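Transcriptional regulator of the TetR/AcrR family (Thermobifida fusca YX, PDB 3DCF) probably binds DNA at cis-regulatory sites as a transcription factor of the TetR type, most likely a repressor. Local coordinates at residues M155-A160 with V171-T177; R93-A98 with A110-H115; N126-N131 with I185-R189. One frame throughout, in Å; residues are numbered along the deposited sequence.

All three contacts lie in the helical body of the chain. Contact 2 comes first along the sequence, pairing the end of helix 75-98 with helix 104-121. Contact 1 follows, joining helix 138-164 to the start of helix 173-185, and its segments fall between the two of contact 3, where helix 123-130 meets the end of helix 173-185 and helix 187-190. The centres of contacts 1 and 2 are about 15 Å apart, and Met155 and Leu158 touch Leu111 between them. Contact 3, about 19 Å from contact 2, reaches it through His115 and Ile185. Contacts 1 and 3 also border the second subunit, so both belong to the surface that the two subunits share.

Contact 1 (M155-A160 with V171-T177)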
HETATM    1  N   MSE A 155       2.946  10.076 -15.516  1.00 42.15           N
HETATM    2  CA  MSE A 155       1.996   9.045 -15.898  1.00 43.84           C
HETATM    3  C   MSE A 155       0.568   9.577 -16.132  1.00 43.06           C
HETATM    4  O   MSE A 155      -0.132   9.039 -16.993  1.00 42.42           O
HETATM    5  CB  MSE A 155       2.018   7.898 -14.894  1.00 42.88           C
HETATM    6  CG  MSE A 155       1.064   6.784 -15.251  1.00 45.34           C
HETATM    7 SE   MSE A 155       1.570   5.070 -14.565  0.75 50.50          SE
HETATM    8  CE  MSE A 155       3.265   4.839 -15.562  1.00 45.00           C
ATOM      9  N   GLN A 156       0.137  10.596 -15.371  1.00 43.19           N
ATOM     10  CA  GLN A 156      -1.208  11.206 -15.549  1.00 43.43           C
ATOM     11  C   GLN A 156      -1.404  11.748 -16.957  1.00 42.91           C
ATOM     12  O   GLN A 156      -2.403  11.413 -17.611  1.00 41.88           O
ATOM     13  CB  GLN A 156      -1.501  12.344 -14.557  1.00 42.91           C
ATOM     14  CG  GLN A 156      -2.060  11.892 -13.225  1.00 43.63           C
ATOM     15  CD  GLN A 156      -2.350  13.052 -12.270  1.00 44.33           C
ATOM     16  OE1 GLN A 156      -2.185  14.233 -12.611  1.00 47.23           O
ATOM     17  NE2 GLN A 156      -2.783  12.714 -11.061  1.00 45.56           N
ATOM     18  N   ARG A 157      -0.459  12.587 -17.394  1.00 43.03           N
ATOM     19  CA  ARG A 157      -0.488  13.186 -18.746  1.00 43.93           C
ATOM     20  C   ARG A 157      -0.465  12.116 -19.844  1.00 42.96           C
ATOM     21  O   ARG A 157      -1.207  12.213 -20.827  1.00 42.95           O
ATOM     22  CB  ARG A 157       0.682  14.160 -18.951  1.00 43.96           C
ATOM     23  CG  ARG A 157       0.628  15.399 -18.051  1.00 48.05           C
ATOM     24  CD  ARG A 157       1.721  16.427 -18.411  1.00 47.63           C
ATOM     25  NE  ARG A 157       3.088  15.938 -18.174  1.00 51.77           N
ATOM     26  CZ  ARG A 157       3.793  16.059 -17.039  1.00 53.25           C
ATOM     27  NH1 ARG A 157       3.299  16.664 -15.948  1.00 54.07           N
ATOM     28  NH2 ARG A 157       5.029  15.554 -16.991  1.00 52.89           N
ATOM     29  N   LEU A 158       0.344  11.080 -19.615  1.00 42.16           N
ATOM     30  CA  LEU A 158       0.531   9.960 -20.544  1.00 41.33           C
ATOM     31  C   LEU A 158      -0.739   9.073 -20.648  1.00 41.43           C
ATOM     32  O   LEU A 158      -1.024   8.535 -21.728  1.00 41.80           O
ATOM     33  CB  LEU A 158       1.776   9.137 -20.130  1.00 40.90           C
ATOM     34  CG  LEU A 158       2.694   8.561 -21.186  1.00 41.99           C
ATOM     35  CD1 LEU A 158       3.282   9.708 -22.015  1.00 41.93           C
ATOM     36  CD2 LEU A 158       3.823   7.760 -20.512  1.00 41.45           C
ATOM     37  N   TYR A 159      -1.483   8.912 -19.541  1.00 40.71           N
ATOM     38  CA  TYR A 159      -2.740   8.130 -19.542  1.00 40.68           C
ATOM     39  C   TYR A 159      -3.864   8.900 -20.287  1.00 40.92           C
ATOM     40  O   TYR A 159      -4.678   8.270 -20.974  1.00 41.17           O
ATOM     41  CB  TYR A 159      -3.174   7.704 -18.123  1.00 39.00           C
ATOM     42  CG  TYR A 159      -4.216   6.599 -18.132  1.00 39.03           C
ATOM     43  CD1 TYR A 159      -5.588   6.890 -18.242  1.00 35.83           C
ATOM     44  CD2 TYR A 159      -3.841   5.258 -18.045  1.00 36.61           C
ATOM     45  CE1 TYR A 159      -6.559   5.867 -18.267  1.00 35.82           C
ATOM     46  CE2 TYR A 159      -4.809   4.222 -18.068  1.00 36.77           C
ATOM     47  CZ  TYR A 159      -6.167   4.538 -18.182  1.00 36.64           C
ATOM     48  OH  TYR A 159      -7.126   3.537 -18.207  1.00 39.41           O
ATOM     49  N   ALA A 160      -3.894  10.232 -20.147  1.00 40.75           N
ATOM     50  CA  ALA A 160      -4.852  11.115 -20.857  1.00 41.12           C
ATOM     51  C   ALA A 160      -4.692  11.092 -22.384  1.00 41.88           C
ATOM     52  O   ALA A 160      -5.698  11.116 -23.104  1.00 42.38           O
ATOM     53  CB  ALA A 160      -4.737  12.545 -20.365  1.00 40.02           C
ATOM     54  N   VAL A 171     -11.137   5.768 -18.178  1.00 40.09           N
ATOM     55  CA  VAL A 171     -11.308   6.038 -16.732  1.00 39.16           C
ATOM     56  C   VAL A 171     -10.478   7.290 -16.427  1.00 37.79           C
ATOM     57  O   VAL A 171      -9.566   7.621 -17.183  1.00 37.52           O
ATOM     58  CB  VAL A 171     -10.847   4.849 -15.817  1.00 39.16           C
ATOM     59  CG1 VAL A 171     -11.662   3.581 -16.118  1.00 37.54           C
ATOM     60  CG2 VAL A 171      -9.336   4.570 -15.952  1.00 37.80           C
ATOM     61  N   ASP A 172     -10.796   7.974 -15.332  1.00 37.11           N
ATOM     62  CA  ASP A 172     -10.076   9.180 -14.912  1.00 36.78           C
ATOM     63  C   ASP A 172      -8.562   8.882 -14.792  1.00 36.65           C
ATOM     64  O   ASP A 172      -8.207   7.896 -14.150  1.00 37.19           O
ATOM     65  CB  ASP A 172     -10.645   9.682 -13.572  1.00 37.31           C
ATOM     66  CG  ASP A 172      -9.910  10.896 -13.028  1.00 38.65           C
ATOM     67  OD1 ASP A 172      -8.905  10.703 -12.317  1.00 41.15           O
ATOM     68  OD2 ASP A 172     -10.358  12.034 -13.294  1.00 42.23           O
ATOM     69  N   PRO A 173      -7.680   9.692 -15.430  1.00 36.71           N
ATOM     70  CA  PRO A 173      -6.207   9.506 -15.346  1.00 36.53           C
ATOM     71  C   PRO A 173      -5.611   9.380 -13.936  1.00 36.17           C
ATOM     72  O   PRO A 173      -4.707   8.555 -13.727  1.00 36.21           O
ATOM     73  CB  PRO A 173      -5.650  10.771 -16.016  1.00 36.33           C
ATOM     74  CG  PRO A 173      -6.682  11.197 -16.943  1.00 36.75           C
ATOM     75  CD  PRO A 173      -8.005  10.836 -16.305  1.00 37.15           C
ATOM     76  N   THR A 174      -6.118  10.186 -12.996  1.00 35.49           N
ATOM     77  CA  THR A 174      -5.643  10.160 -11.606  1.00 35.32           C
ATOM     78  C   THR A 174      -5.941   8.821 -10.929  1.00 34.74           C
ATOM     79  O   THR A 174      -5.082   8.302 -10.225  1.00 35.01           O
ATOM     80  CB  THR A 174      -6.232  11.315 -10.755  1.00 35.76           C
ATOM     81  OG1 THR A 174      -6.143  12.536 -11.494  1.00 38.48           O
ATOM     82  CG2 THR A 174      -5.481  11.456  -9.431  1.00 36.37           C
ATOM     83  N   VAL A 175      -7.135   8.271 -11.160  1.00 34.76           N
ATOM     84  CA  VAL A 175      -7.546   6.966 -10.588  1.00 34.63           C
ATOM     85  C   VAL A 175      -6.750   5.794 -11.177  1.00 34.41           C
ATOM     86  O   VAL A 175      -6.344   4.897 -10.434  1.00 34.72           O
ATOM     87  CB  VAL A 175      -9.066   6.684 -10.780  1.00 34.86           C
ATOM     88  CG1 VAL A 175      -9.456   5.267 -10.243  1.00 33.28           C
ATOM     89  CG2 VAL A 175      -9.894   7.771 -10.108  1.00 34.36           C
ATOM     90  N   ALA A 176      -6.552   5.801 -12.501  1.00 33.10           N
ATOM     91  CA  ALA A 176      -5.770   4.762 -13.176  1.00 32.35           C
ATOM     92  C   ALA A 176      -4.334   4.774 -12.676  1.00 31.62           C
ATOM     93  O   ALA A 176      -3.848   3.749 -12.229  1.00 31.72           O
ATOM     94  CB  ALA A 176      -5.805   4.929 -14.709  1.00 32.01           C
ATOM     95  N   THR A 177      -3.704   5.950 -12.708  1.00 30.95           N
ATOM     96  CA  THR A 177      -2.297   6.156 -12.291  1.00 31.22           C
ATOM     97  C   THR A 177      -1.999   5.697 -10.841  1.00 31.23           C
ATOM     98  O   THR A 177      -1.032   4.953 -10.625  1.00 32.45           O
ATOM     99  CB  THR A 177      -1.875   7.644 -12.515  1.00 31.34           C
ATOM    100  OG1 THR A 177      -2.119   7.985 -13.883  1.00 32.39           O
ATOM    101  CG2 THR A 177      -0.391   7.912 -12.158  1.00 29.41           C
TER
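Tyr159 lays one face of its ring against the methyl of Ala176. Ala176 CB sits over the centre of the Tyr159 ring, 14° off the normal, and comes within 3.5 Å of Tyr159 CZ: a CH-pi contact. The ring gets there because CG stands anti to the backbone N (chi1 -164°), which swings it across to the other helix. Its far end passes Val171, whose CG2 lies 3.3 Å from Tyr159 OH, while that hydroxyl is hydrogen-bonded to Leu169 O. One turn back on helix 138-164, Met155 runs alongside Thr177, the two pointing opposite ways, with Met155 CG 3.6 Å from Thr177 CG2. The hydroxyl of Thr177 turns back to its own helix, OG1 donating to Pro173 O at 2.7 Å; Thr177 N reaches that carbonyl from the opposite face. Gln156 stretches obliquely across Thr174, and its backbone O rests 3.7 Å from Pro173 CB. Asp172 caps the second helix, OD1 taking Val175 N through its anti lone pair, while OD2 forms a salt bridge to Arg196 of the second subunit. Segments 155-160 and 173-177 run at 116° to each other: consecutive helices packed steeply across one another in the all-helical C-terminal domain of the TetR family.

Contact 2 (R93-A98 with A110-H115); sequences RFHAIA and ALLVEH
Leu111 CD2 sits squarely over the centre of the Phe94 ring, 3.5 Å from the centroid and only 6° off the normal, a CH-pi contact at the apolar middle of the two helices. The same methyl lies 3.3 Å from Phe94 O. With CG anti to the backbone N (chi1 -150°), the Phe94 ring reaches in against that methyl and brings its edge to His115 CB, 4.2 Å from Phe94 CE1. Tyr151 of helix 138-164 meets both the Phe94 and His115 rings edge-to-face. With an alanine here the Phe94 ring is gone, which would probably open a gap under Leu111 CD2 and leave Tyr151 less firmly held. Outward, Ile97 splits its branches: CG2 packs on Ala110 CB at 3.6 Å, and CD1 lies against Glu114 CB at 3.8 Å. At the polar edge Glu114 turns its carboxylate to Arg93. Arg93 NE donates to Glu114 OE2 at 3.3 Å, nearly straight at 174° and within the guanidinium plane, but from above the carboxylate plane; Glu114 OE1 forms a salt bridge to Arg117. This antiparallel pair rests mainly on apolar contact, with a rather long ion pair at its margin, the glutamate's charge probably shared between two arginines.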
ATOM      1  N   ARG A  93      15.429   7.442 -14.834  1.00 41.91           N
ATOM      2  CA  ARG A  93      15.039   6.290 -15.661  1.00 40.98           C
ATOM      3  C   ARG A  93      13.555   6.328 -16.030  1.00 40.92           C
ATOM      4  O   ARG A  93      13.176   5.820 -17.077  1.00 41.09           O
ATOM      5  CB  ARG A  93      15.368   4.967 -14.971  1.00 40.71           C
ATOM      6  CG  ARG A  93      16.869   4.766 -14.772  1.00 41.79           C
ATOM      7  CD  ARG A  93      17.223   3.351 -14.364  1.00 41.66           C
ATOM      8  NE  ARG A  93      16.519   2.906 -13.156  1.00 43.66           N
ATOM      9  CZ  ARG A  93      16.870   3.158 -11.887  1.00 44.89           C
ATOM     10  NH1 ARG A  93      17.943   3.893 -11.579  1.00 47.91           N
ATOM     11  NH2 ARG A  93      16.104   2.678 -10.896  1.00 45.24           N
ATOM     12  N   PHE A  94      12.737   6.955 -15.177  1.00 41.02           N
ATOM     13  CA  PHE A  94      11.295   7.128 -15.411  1.00 40.31           C
ATOM     14  C   PHE A  94      11.055   8.192 -16.514  1.00 40.25           C
ATOM     15  O   PHE A  94      10.308   7.933 -17.477  1.00 40.48           O
ATOM     16  CB  PHE A  94      10.589   7.512 -14.097  1.00 40.03           C
ATOM     17  CG  PHE A  94       9.170   7.045 -14.003  1.00 39.01           C
ATOM     18  CD1 PHE A  94       8.898   5.702 -13.728  1.00 37.37           C
ATOM     19  CD2 PHE A  94       8.101   7.936 -14.146  1.00 39.26           C
ATOM     20  CE1 PHE A  94       7.579   5.233 -13.613  1.00 36.71           C
ATOM     21  CE2 PHE A  94       6.762   7.477 -14.038  1.00 40.33           C
ATOM     22  CZ  PHE A  94       6.507   6.118 -13.766  1.00 37.42           C
ATOM     23  N   HIS A  95      11.690   9.365 -16.374  1.00 39.96           N
ATOM     24  CA  HIS A  95      11.606  10.468 -17.378  1.00 39.69           C
ATOM     25  C   HIS A  95      12.046  10.055 -18.789  1.00 39.05           C
ATOM     26  O   HIS A  95      11.366  10.399 -19.766  1.00 38.10           O
ATOM     27  CB  HIS A  95      12.431  11.712 -16.969  1.00 40.36           C
ATOM     28  CG  HIS A  95      11.692  12.691 -16.108  1.00 44.02           C
ATOM     29  ND1 HIS A  95      11.916  12.820 -14.751  1.00 46.04           N
ATOM     30  CD2 HIS A  95      10.745  13.608 -16.423  1.00 45.59           C
ATOM     31  CE1 HIS A  95      11.130  13.767 -14.268  1.00 47.01           C
ATOM     32  NE2 HIS A  95      10.407  14.259 -15.260  1.00 46.86           N
ATOM     33  N   ALA A  96      13.184   9.346 -18.864  1.00 38.42           N
ATOM     34  CA  ALA A  96      13.772   8.845 -20.121  1.00 38.22           C
ATOM     35  C   ALA A  96      12.786   7.987 -20.933  1.00 38.34           C
ATOM     36  O   ALA A  96      12.639   8.194 -22.137  1.00 39.04           O
ATOM     37  CB  ALA A  96      15.054   8.057 -19.836  1.00 37.24           C
ATOM     38  N   ILE A  97      12.101   7.063 -20.251  1.00 37.94           N
ATOM     39  CA  ILE A  97      11.081   6.182 -20.856  1.00 38.10           C
ATOM     40  C   ILE A  97       9.847   6.983 -21.287  1.00 38.20           C
ATOM     41  O   ILE A  97       9.366   6.795 -22.401  1.00 38.00           O
ATOM     42  CB  ILE A  97      10.639   5.038 -19.888  1.00 37.63           C
ATOM     43  CG1 ILE A  97      11.809   4.092 -19.586  1.00 37.91           C
ATOM     44  CG2 ILE A  97       9.505   4.214 -20.487  1.00 37.27           C
ATOM     45  CD1 ILE A  97      11.544   3.110 -18.440  1.00 37.77           C
ATOM     46  N   ALA A  98       9.348   7.854 -20.404  1.00 38.54           N
ATOM     47  CA  ALA A  98       8.196   8.720 -20.714  1.00 39.43           C
ATOM     48  C   ALA A  98       8.482   9.774 -21.822  1.00 40.31           C
ATOM     49  O   ALA A  98       7.573  10.123 -22.567  1.00 40.84           O
ATOM     50  CB  ALA A  98       7.688   9.399 -19.460  1.00 39.02           C
ATOM     51  N   ALA A 110       5.976   0.067 -20.321  1.00 34.46           N
ATOM     52  CA  ALA A 110       7.420   0.126 -20.018  1.00 33.88           C
ATOM     53  C   ALA A 110       7.690   0.760 -18.648  1.00 33.68           C
ATOM     54  O   ALA A 110       8.562   0.288 -17.926  1.00 34.65           O
ATOM     55  CB  ALA A 110       8.169   0.897 -21.106  1.00 33.55           C
ATOM     56  N   LEU A 111       6.951   1.819 -18.309  1.00 33.02           N
ATOM     57  CA  LEU A 111       7.071   2.501 -16.998  1.00 33.10           C
ATOM     58  C   LEU A 111       6.717   1.586 -15.811  1.00 32.51           C
ATOM     59  O   LEU A 111       7.405   1.628 -14.787  1.00 32.33           O
ATOM     60  CB  LEU A 111       6.204   3.780 -16.940  1.00 33.33           C
ATOM     61  CG  LEU A 111       6.615   4.994 -17.789  1.00 33.89           C
ATOM     62  CD1 LEU A 111       5.469   6.027 -17.835  1.00 30.70           C
ATOM     63  CD2 LEU A 111       7.911   5.606 -17.271  1.00 32.38           C
ATOM     64  N   LEU A 112       5.666   0.772 -15.961  1.00 32.18           N
ATOM     65  CA  LEU A 112       5.231  -0.176 -14.915  1.00 32.32           C
ATOM     66  C   LEU A 112       6.224  -1.319 -14.653  1.00 32.71           C
ATOM     67  O   LEU A 112       6.430  -1.712 -13.494  1.00 32.11           O
ATOM     68  CB  LEU A 112       3.838  -0.744 -15.235  1.00 31.89           C
ATOM     69  CG  LEU A 112       2.681   0.264 -15.130  1.00 33.52           C
ATOM     70  CD1 LEU A 112       1.370  -0.326 -15.713  1.00 31.50           C
ATOM     71  CD2 LEU A 112       2.469   0.747 -13.676  1.00 29.17           C
ATOM     72  N   VAL A 113       6.813  -1.864 -15.727  1.00 33.42           N
ATOM     73  CA  VAL A 113       7.843  -2.930 -15.631  1.00 33.00           C
ATOM     74  C   VAL A 113       9.081  -2.376 -14.912  1.00 33.18           C
ATOM     75  O   VAL A 113       9.661  -3.044 -14.058  1.00 32.90           O
ATOM     76  CB  VAL A 113       8.296  -3.448 -17.031  1.00 33.20           C
ATOM     77  CG1 VAL A 113       9.463  -4.444 -16.898  1.00 31.98           C
ATOM     78  CG2 VAL A 113       7.123  -4.068 -17.804  1.00 31.16           C
ATOM     79  N   GLU A 114       9.474  -1.160 -15.291  1.00 33.99           N
ATOM     80  CA  GLU A 114      10.603  -0.444 -14.678  1.00 34.27           C
ATOM     81  C   GLU A 114      10.343  -0.119 -13.202  1.00 33.59           C
ATOM     82  O   GLU A 114      11.213  -0.344 -12.373  1.00 32.65           O
ATOM     83  CB  GLU A 114      10.893   0.856 -15.464  1.00 34.70           C
ATOM     84  CG  GLU A 114      11.962   1.793 -14.880  1.00 35.77           C
ATOM     85  CD  GLU A 114      13.259   1.077 -14.539  1.00 39.94           C
ATOM     86  OE1 GLU A 114      13.802   0.348 -15.390  1.00 43.32           O
ATOM     87  OE2 GLU A 114      13.729   1.235 -13.404  1.00 44.89           O
ATOM     88  N   HIS A 115       9.152   0.409 -12.909  1.00 33.87           N
ATOM     89  CA  HIS A 115       8.755   0.800 -11.545  1.00 34.99           C
ATOM     90  C   HIS A 115       8.728  -0.391 -10.578  1.00 35.03           C
ATOM     91  O   HIS A 115       9.296  -0.309  -9.486  1.00 34.00           O
ATOM     92  CB  HIS A 115       7.409   1.545 -11.555  1.00 35.21           C
ATOM     93  CG  HIS A 115       7.010   2.096 -10.222  1.00 36.40           C
ATOM     94  ND1 HIS A 115       7.665   3.154  -9.625  1.00 37.96           N
ATOM     95  CD2 HIS A 115       6.011   1.749  -9.377  1.00 37.63           C
ATOM     96  CE1 HIS A 115       7.098   3.424  -8.463  1.00 39.65           C
ATOM     97  NE2 HIS A 115       6.092   2.585  -8.288  1.00 40.13           N
TER

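Contact 3 (N126-N131 with I185-R189). Unlike the reference sequence in segment 126-131: Leu128 (reference Val).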
ATOM      1  N   ASN A 126      11.740   1.171   0.111  1.00 48.19           N
ATOM      2  CA  ASN A 126      10.278   1.373  -0.027  1.00 48.97           C
ATOM      3  C   ASN A 126       9.531   1.320   1.311  1.00 49.97           C
ATOM      4  O   ASN A 126       8.655   2.165   1.553  1.00 50.44           O
ATOM      5  CB  ASN A 126       9.659   0.400  -1.048  1.00 48.64           C
ATOM      6  CG  ASN A 126       9.907   0.829  -2.477  1.00 48.22           C
ATOM      7  OD1 ASN A 126      10.703   0.226  -3.186  1.00 48.08           O
ATOM      8  ND2 ASN A 126       9.251   1.905  -2.893  1.00 47.41           N
ATOM      9  N   THR A 127       9.874   0.343   2.164  1.00 50.65           N
ATOM     10  CA  THR A 127       9.311   0.236   3.535  1.00 51.03           C
ATOM     11  C   THR A 127       9.678   1.498   4.333  1.00 51.48           C
ATOM     12  O   THR A 127       8.851   2.030   5.083  1.00 50.81           O
ATOM     13  CB  THR A 127       9.845  -1.023   4.295  1.00 51.47           C
ATOM     14  OG1 THR A 127       9.579  -2.205   3.526  1.00 50.37           O
ATOM     15  CG2 THR A 127       9.219  -1.153   5.704  1.00 50.54           C
ATOM     16  N   LEU A 128      10.923   1.955   4.142  1.00 52.22           N
ATOM     17  CA  LEU A 128      11.458   3.185   4.745  1.00 52.76           C
ATOM     18  C   LEU A 128      10.764   4.446   4.172  1.00 53.63           C
ATOM     19  O   LEU A 128      10.537   5.408   4.909  1.00 53.88           O
ATOM     20  CB  LEU A 128      12.988   3.254   4.539  1.00 52.44           C
ATOM     21  CG  LEU A 128      13.856   4.276   5.256  1.00 52.26           C
ATOM     22  CD1 LEU A 128      13.856   4.020   6.759  1.00 52.34           C
ATOM     23  CD2 LEU A 128      15.273   4.184   4.710  1.00 52.48           C
ATOM     24  N   PHE A 129      10.421   4.430   2.877  1.00 54.03           N
ATOM     25  CA  PHE A 129       9.758   5.567   2.210  1.00 54.17           C
ATOM     26  C   PHE A 129       8.319   5.831   2.712  1.00 54.71           C
ATOM     27  O   PHE A 129       7.951   6.998   2.917  1.00 54.87           O
ATOM     28  CB  PHE A 129       9.746   5.367   0.677  1.00 54.41           C
ATOM     29  CG  PHE A 129       9.518   6.634  -0.120  1.00 54.39           C
ATOM     30  CD1 PHE A 129       8.223   7.115  -0.366  1.00 55.95           C
ATOM     31  CD2 PHE A 129      10.606   7.334  -0.668  1.00 54.72           C
ATOM     32  CE1 PHE A 129       8.013   8.304  -1.127  1.00 56.17           C
ATOM     33  CE2 PHE A 129      10.407   8.521  -1.434  1.00 54.81           C
ATOM     34  CZ  PHE A 129       9.112   9.004  -1.659  1.00 54.22           C
ATOM     35  N   TYR A 130       7.533   4.765   2.924  1.00 54.85           N
ATOM     36  CA  TYR A 130       6.086   4.867   3.288  1.00 54.83           C
ATOM     37  C   TYR A 130       5.649   4.674   4.760  1.00 55.39           C
ATOM     38  O   TYR A 130       4.502   4.998   5.082  1.00 55.81           O
ATOM     39  CB  TYR A 130       5.269   3.921   2.385  1.00 54.11           C
ATOM     40  CG  TYR A 130       5.372   4.256   0.906  1.00 52.99           C
ATOM     41  CD1 TYR A 130       4.763   5.413   0.391  1.00 53.49           C
ATOM     42  CD2 TYR A 130       6.061   3.423   0.015  1.00 51.87           C
ATOM     43  CE1 TYR A 130       4.841   5.741  -0.977  1.00 53.07           C
ATOM     44  CE2 TYR A 130       6.148   3.739  -1.359  1.00 52.66           C
ATOM     45  CZ  TYR A 130       5.530   4.901  -1.846  1.00 52.62           C
ATOM     46  OH  TYR A 130       5.596   5.233  -3.180  1.00 51.75           O
ATOM     47  N   ASN A 131       6.522   4.155   5.632  1.00 55.73           N
ATOM     48  CA  ASN A 131       6.208   3.953   7.073  1.00 55.68           C
ATOM     49  C   ASN A 131       6.731   5.083   7.951  1.00 56.20           C
ATOM     50  O   ASN A 131       6.907   6.215   7.491  1.00 56.93           O
ATOM     51  CB  ASN A 131       6.772   2.625   7.575  1.00 56.05           C
ATOM     52  CG  ASN A 131       6.189   1.423   6.845  1.00 58.17           C
ATOM     53  OD1 ASN A 131       5.739   1.528   5.699  1.00 58.14           O
ATOM     54  ND2 ASN A 131       6.208   0.269   7.503  1.00 59.41           N
ATOM     55  N   ILE A 185       3.534  -0.951  -6.169  1.00 35.56           N
ATOM     56  CA  ILE A 185       4.115  -0.610  -4.852  1.00 35.15           C
ATOM     57  C   ILE A 185       3.791  -1.640  -3.750  1.00 35.95           C
ATOM     58  O   ILE A 185       4.682  -2.040  -3.012  1.00 36.41           O
ATOM     59  CB  ILE A 185       3.678   0.827  -4.397  1.00 35.00           C
ATOM     60  CG1 ILE A 185       4.249   1.905  -5.338  1.00 33.79           C
ATOM     61  CG2 ILE A 185       4.148   1.127  -2.957  1.00 35.68           C
ATOM     62  CD1 ILE A 185       3.557   3.260  -5.257  1.00 33.01           C
ATOM     63  N   TRP A 186       2.546  -2.108  -3.688  1.00 36.63           N
ATOM     64  CA  TRP A 186       2.072  -3.072  -2.641  1.00 36.91           C
ATOM     65  C   TRP A 186       2.912  -4.351  -2.490  1.00 37.19           C
ATOM     66  O   TRP A 186       2.883  -5.000  -1.437  1.00 36.93           O
ATOM     67  CB  TRP A 186       0.604  -3.437  -2.879  1.00 37.41           C
ATOM     68  CG  TRP A 186      -0.103  -4.044  -1.706  1.00 38.58           C
ATOM     69  CD1 TRP A 186      -0.555  -5.330  -1.584  1.00 38.76           C
ATOM     70  CD2 TRP A 186      -0.449  -3.378  -0.486  1.00 40.27           C
ATOM     71  NE1 TRP A 186      -1.171  -5.501  -0.362  1.00 39.90           N
ATOM     72  CE2 TRP A 186      -1.116  -4.324   0.335  1.00 37.90           C
ATOM     73  CE3 TRP A 186      -0.255  -2.066   0.000  1.00 39.89           C
ATOM     74  CZ2 TRP A 186      -1.600  -4.004   1.619  1.00 40.58           C
ATOM     75  CZ3 TRP A 186      -0.738  -1.740   1.291  1.00 39.35           C
ATOM     76  CH2 TRP A 186      -1.408  -2.713   2.079  1.00 40.03           C
ATOM     77  N   THR A 187       3.650  -4.708  -3.548  1.00 37.93           N
ATOM     78  CA  THR A 187       4.623  -5.809  -3.519  1.00 38.21           C
ATOM     79  C   THR A 187       5.592  -5.738  -2.322  1.00 38.96           C
ATOM     80  O   THR A 187       6.001  -6.798  -1.835  1.00 39.67           O
ATOM     81  CB  THR A 187       5.457  -5.869  -4.812  1.00 37.79           C
ATOM     82  OG1 THR A 187       6.114  -4.616  -5.008  1.00 40.27           O
ATOM     83  CG2 THR A 187       4.589  -6.170  -6.040  1.00 35.46           C
ATOM     84  N   TYR A 188       5.933  -4.527  -1.836  1.00 39.38           N
ATOM     85  CA  TYR A 188       6.850  -4.394  -0.679  1.00 40.51           C
ATOM     86  C   TYR A 188       6.296  -5.032   0.604  1.00 40.61           C
ATOM     87  O   TYR A 188       7.074  -5.470   1.440  1.00 40.47           O
ATOM     88  CB  TYR A 188       7.357  -2.942  -0.432  1.00 41.96           C
ATOM     89  CG  TYR A 188       6.507  -2.009   0.440  1.00 43.88           C
ATOM     90  CD1 TYR A 188       6.598  -2.040   1.854  1.00 44.79           C
ATOM     91  CD2 TYR A 188       5.669  -1.043  -0.138  1.00 45.73           C
ATOM     92  CE1 TYR A 188       5.826  -1.153   2.662  1.00 45.78           C
ATOM     93  CE2 TYR A 188       4.903  -0.154   0.654  1.00 46.13           C
ATOM     94  CZ  TYR A 188       4.990  -0.209   2.043  1.00 45.13           C
ATOM     95  OH  TYR A 188       4.229   0.670   2.768  1.00 43.64           O
ATOM     96  N   ARG A 189       4.968  -5.076   0.751  1.00 41.30           N
ATOM     97  CA  ARG A 189       4.328  -5.721   1.913  1.00 41.63           C
ATOM     98  C   ARG A 189       4.176  -7.244   1.800  1.00 41.13           C
ATOM     99  O   ARG A 189       4.175  -7.903   2.842  1.00 42.03           O
ATOM    100  CB  ARG A 189       2.972  -5.075   2.261  1.00 42.25           C
ATOM    101  CG  ARG A 189       3.094  -3.687   2.930  1.00 44.03           C
ATOM    102  CD  ARG A 189       1.818  -3.289   3.684  1.00 44.71           C
ATOM    103  NE  ARG A 189       1.546  -4.040   4.936  1.00 48.72           N
ATOM    104  CZ  ARG A 189       0.746  -5.115   5.099  1.00 48.96           C
ATOM    105  NH1 ARG A 189       0.082  -5.680   4.087  1.00 49.91           N
ATOM    106  NH2 ARG A 189       0.607  -5.645   6.322  1.00 48.49           N
TER
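Asn126 opens the contact by setting its CB 4.1 Å from Tyr188 CB, and its backbone O lies over one face of the Tyr188 ring. The backbone N of Thr127 also lies over a face of that ring, so the tyrosine rests against the main chain of the helix. Thr127 OG1 comes 3.4 Å from Tyr188 CD1, while its hydrogen bond goes to Leu123 O within its own helix. Tyr188 reaches this place with CG between its backbone N and carbonyl carbon (chi1 87°), which carries the ring across to helix 123-130. The two segments, 54 residues apart in sequence, thus bring helix 123-130 against the junction of helices 173-185 and 187-190, within the all-helical C-terminal domain, which in TetR-family regulators usually serves dimerisation and ligand binding. One turn on from Asn126, Tyr130 reaches both Tyr188 and Ile185. Its ring runs near parallel to that of Tyr188, planes 15° apart, but the centroids are 6.0 Å from each other and the rings barely overlap; the nearer approach is Tyr130 CB to Tyr188 OH, 3.4 Å. Tyr130 CE2 packs on Ile185 CG2 at 3.7 Å, and the two side chains cross at about a right angle. Trp186 of the second subunit meets the Tyr130 ring edge-to-face. Asn131, last in the segment, brings OD1 to 3.4 Å from Tyr188 OH, its amide plane turned 56° from the ring.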